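Local coordinates for protein putative Zn-dependent Alcohol Dehydrogenase (Rhodobacter sphaeroides, PDB 3IV6) that binds S-adenosylmethionine through a Rossmann-like domain and, despite its alcohol dehydrogenase name, is probably a SAM-dependent methyltransferase, at residues V49-A54 / A68-F73. Numbering follows the deposited sequence.
With SAM (S-adenosylmethionine), chain E.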
loop_
_atom_site.group_PDB
_atom_site.type_symbol
_atom_site.label_atom_id
_atom_site.label_comp_id
_atom_site.label_asym_id
_atom_site.label_seq_id
_atom_site.Cartn_x
_atom_site.Cartn_y
_atom_site.Cartn_z
ATOM N N VAL A 49 -4.648 16.789 2.028
ATOM C CA VAL A 49 -3.999 15.577 1.549
ATOM C C VAL A 49 -4.250 14.427 2.506
ATOM O O VAL A 49 -4.029 14.554 3.696
ATOM C CB VAL A 49 -2.458 15.777 1.450
ATOM C CG1 VAL A 49 -1.779 14.487 1.034
ATOM C CG2 VAL A 49 -2.110 16.948 0.536
ATOM N N ALA A 50 -4.675 13.288 1.984
ATOM C CA ALA A 50 -4.782 12.069 2.792
ATOM C C ALA A 50 -3.705 11.112 2.351
ATOM O O ALA A 50 -3.645 10.760 1.173
ATOM C CB ALA A 50 -6.109 11.436 2.578
ATOM N N VAL A 51 -2.858 10.690 3.285
ATOM C CA VAL A 51 -1.958 9.566 3.052
ATOM C C VAL A 51 -2.509 8.282 3.664
ATOM O O VAL A 51 -2.707 8.196 4.875
ATOM C CB VAL A 51 -0.555 9.837 3.627
ATOM C CG1 VAL A 51 0.398 8.714 3.251
ATOM C CG2 VAL A 51 -0.031 11.177 3.137
ATOM N N ILE A 52 -2.756 7.288 2.818
ATOM C CA ILE A 52 -3.032 5.935 3.285
ATOM C C ILE A 52 -1.742 5.154 3.507
ATOM O O ILE A 52 -0.947 4.973 2.584
ATOM C CB ILE A 52 -3.922 5.166 2.291
ATOM C CG1 ILE A 52 -5.011 6.082 1.729
ATOM C CG2 ILE A 52 -4.539 3.947 2.962
ATOM C CD1 ILE A 52 -5.852 6.754 2.793
ATOM N N GLY A 53 -1.540 4.692 4.737
ATOM C CA GLY A 53 -0.308 4.020 5.106
ATOM C C GLY A 53 0.557 4.856 6.028
ATOM O O GLY A 53 1.379 5.651 5.573
ATOM N N ALA A 54 0.370 4.677 7.332
ATOM C CA ALA A 54 1.114 5.441 8.325
ATOM C C ALA A 54 2.592 5.066 8.316
ATOM O O ALA A 54 3.394 5.647 9.046
ATOM C CB ALA A 54 0.520 5.232 9.710
ATOM N N ALA A 68 0.665 21.489 3.455
ATOM C CA ALA A 68 -0.603 20.819 3.214
ATOM C C ALA A 68 -1.157 20.435 4.547
ATOM O O ALA A 68 -0.399 20.277 5.486
ATOM C CB ALA A 68 -0.398 19.568 2.366
ATOM N N SER A 69 -2.484 20.306 4.609
ATOM C CA SER A 69 -3.216 19.844 5.779
ATOM C C SER A 69 -3.399 18.351 5.624
ATOM O O SER A 69 -4.273 17.917 4.873
ATOM C CB SER A 69 -4.584 20.527 5.862
ATOM O OG SER A 69 -4.525 21.670 6.694
ATOM N N VAL A 70 -2.554 17.584 6.321
ATOM C CA VAL A 70 -2.443 16.131 6.151
ATOM C C VAL A 70 -3.169 15.307 7.178
ATOM O O VAL A 70 -3.044 15.521 8.365
ATOM C CB VAL A 70 -0.989 15.718 6.268
ATOM C CG1 VAL A 70 -0.831 14.237 6.016
ATOM C CG2 VAL A 70 -0.135 16.563 5.336
ATOM N N THR A 71 -3.919 14.342 6.692
ATOM C CA THR A 71 -4.558 13.327 7.513
ATOM C C THR A 71 -3.944 11.993 7.089
ATOM O O THR A 71 -3.840 11.725 5.899
ATOM C CB THR A 71 -6.113 13.288 7.264
ATOM O OG1 THR A 71 -6.729 14.488 7.748
ATOM C CG2 THR A 71 -6.741 12.124 7.970
ATOM N N VAL A 72 -3.540 11.161 8.042
ATOM C CA VAL A 72 -3.049 9.826 7.720
ATOM C C VAL A 72 -4.057 8.772 8.139
ATOM O O VAL A 72 -4.608 8.854 9.230
ATOM C CB VAL A 72 -1.741 9.510 8.458
ATOM C CG1 VAL A 72 -1.264 8.076 8.148
ATOM C CG2 VAL A 72 -0.676 10.576 8.157
ATOM N N PHE A 73 -4.284 7.789 7.269
ATOM C CA PHE A 73 -5.149 6.652 7.553
ATOM C C PHE A 73 -4.337 5.374 7.571
ATOM O O PHE A 73 -3.470 5.165 6.732
ATOM C CB PHE A 73 -6.241 6.543 6.506
ATOM C CG PHE A 73 -7.183 7.710 6.510
ATOM C CD1 PHE A 73 -7.943 8.001 7.642
ATOM C CD2 PHE A 73 -7.318 8.535 5.380
ATOM C CE1 PHE A 73 -8.819 9.057 7.657
ATOM C CE2 PHE A 73 -8.204 9.636 5.389
ATOM C CZ PHE A 73 -8.951 9.886 6.528
HETATM N N SAM E . 4.843 0.510 3.512
HETATM C CA SAM E . 5.343 0.787 2.178
HETATM C C SAM E . 5.716 2.246 2.026
HETATM O O SAM E . 5.581 3.082 2.930
HETATM O OXT SAM E . 6.186 2.559 0.956
HETATM C CB SAM E . 4.363 0.320 1.108
HETATM C CG SAM E . 3.214 -0.569 1.603
HETATM S SD SAM E . 1.785 0.271 2.359
HETATM C CE SAM E . 2.305 2.008 2.438
HETATM C "C5'" SAM E . 1.779 -0.369 4.071
HETATM C "C4'" SAM E . 1.131 0.480 5.158
HETATM O "O4'" SAM E . -0.258 0.603 4.905
HETATM C "C3'" SAM E . 1.232 -0.147 6.537
HETATM O "O3'" SAM E . 1.405 0.911 7.451
HETATM C "C2'" SAM E . -0.134 -0.751 6.789
HETATM O "O2'" SAM E . -0.500 -0.673 8.150
HETATM C "C1'" SAM E . -1.058 0.119 5.956
HETATM N N9 SAM E . -2.175 -0.656 5.398
HETATM C C8 SAM E . -2.083 -1.865 4.758
HETATM N N7 SAM E . -3.334 -2.271 4.411
HETATM C C5 SAM E . -4.240 -1.338 4.816
HETATM C C6 SAM E . -5.642 -1.257 4.709
HETATM N N6 SAM E . -6.377 -2.210 4.131
HETATM N N1 SAM E . -6.274 -0.165 5.248
HETATM C C2 SAM E . -5.523 0.812 5.890
HETATM N N3 SAM E . -4.154 0.753 5.987
HETATM C C4 SAM E . -3.515 -0.315 5.456
#
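I52 and F73 meet across two neighbouring parallel strands that, with crossover helix 57-65, make the first beta-alpha-beta unit of a Rossmann-like sheet with the strand order of class I methyltransferases. The buried, well-packed part is I52 and A50 against F73: CD1 of I52 comes in at the ring edge, near the plane, 3.5 Å from CD2 of F73. The I52 torsions (chi1 -40°, chi2 -55°) curl that methyl over toward the neighbouring strand. A50 adds its CB 3.9 Å from CE2 of F73, and T71 CG2, from F73's own strand, lies over one ring face near its rim. V49, V51, V70 and V72 point to the other side of the sheet, where I60, A63 and L64 of the crossover helix pack on three of them and V49 CG2 meets A68 CB. V72 CG1, swung anti to its own N, reaches A54 CB at 3.7 Å. The solvent side is S69, whose side chain stays clear of V49-A54 while its carbonyl takes V49 N from above the carbonyl plane. Five backbone hydrogen bonds run the length of the pair. At the pocket end the last of them, nearly straight, brings G53 N to F73 O at 2.8 Å, and G53 CA sits 3.4 Å from O4' of SAM.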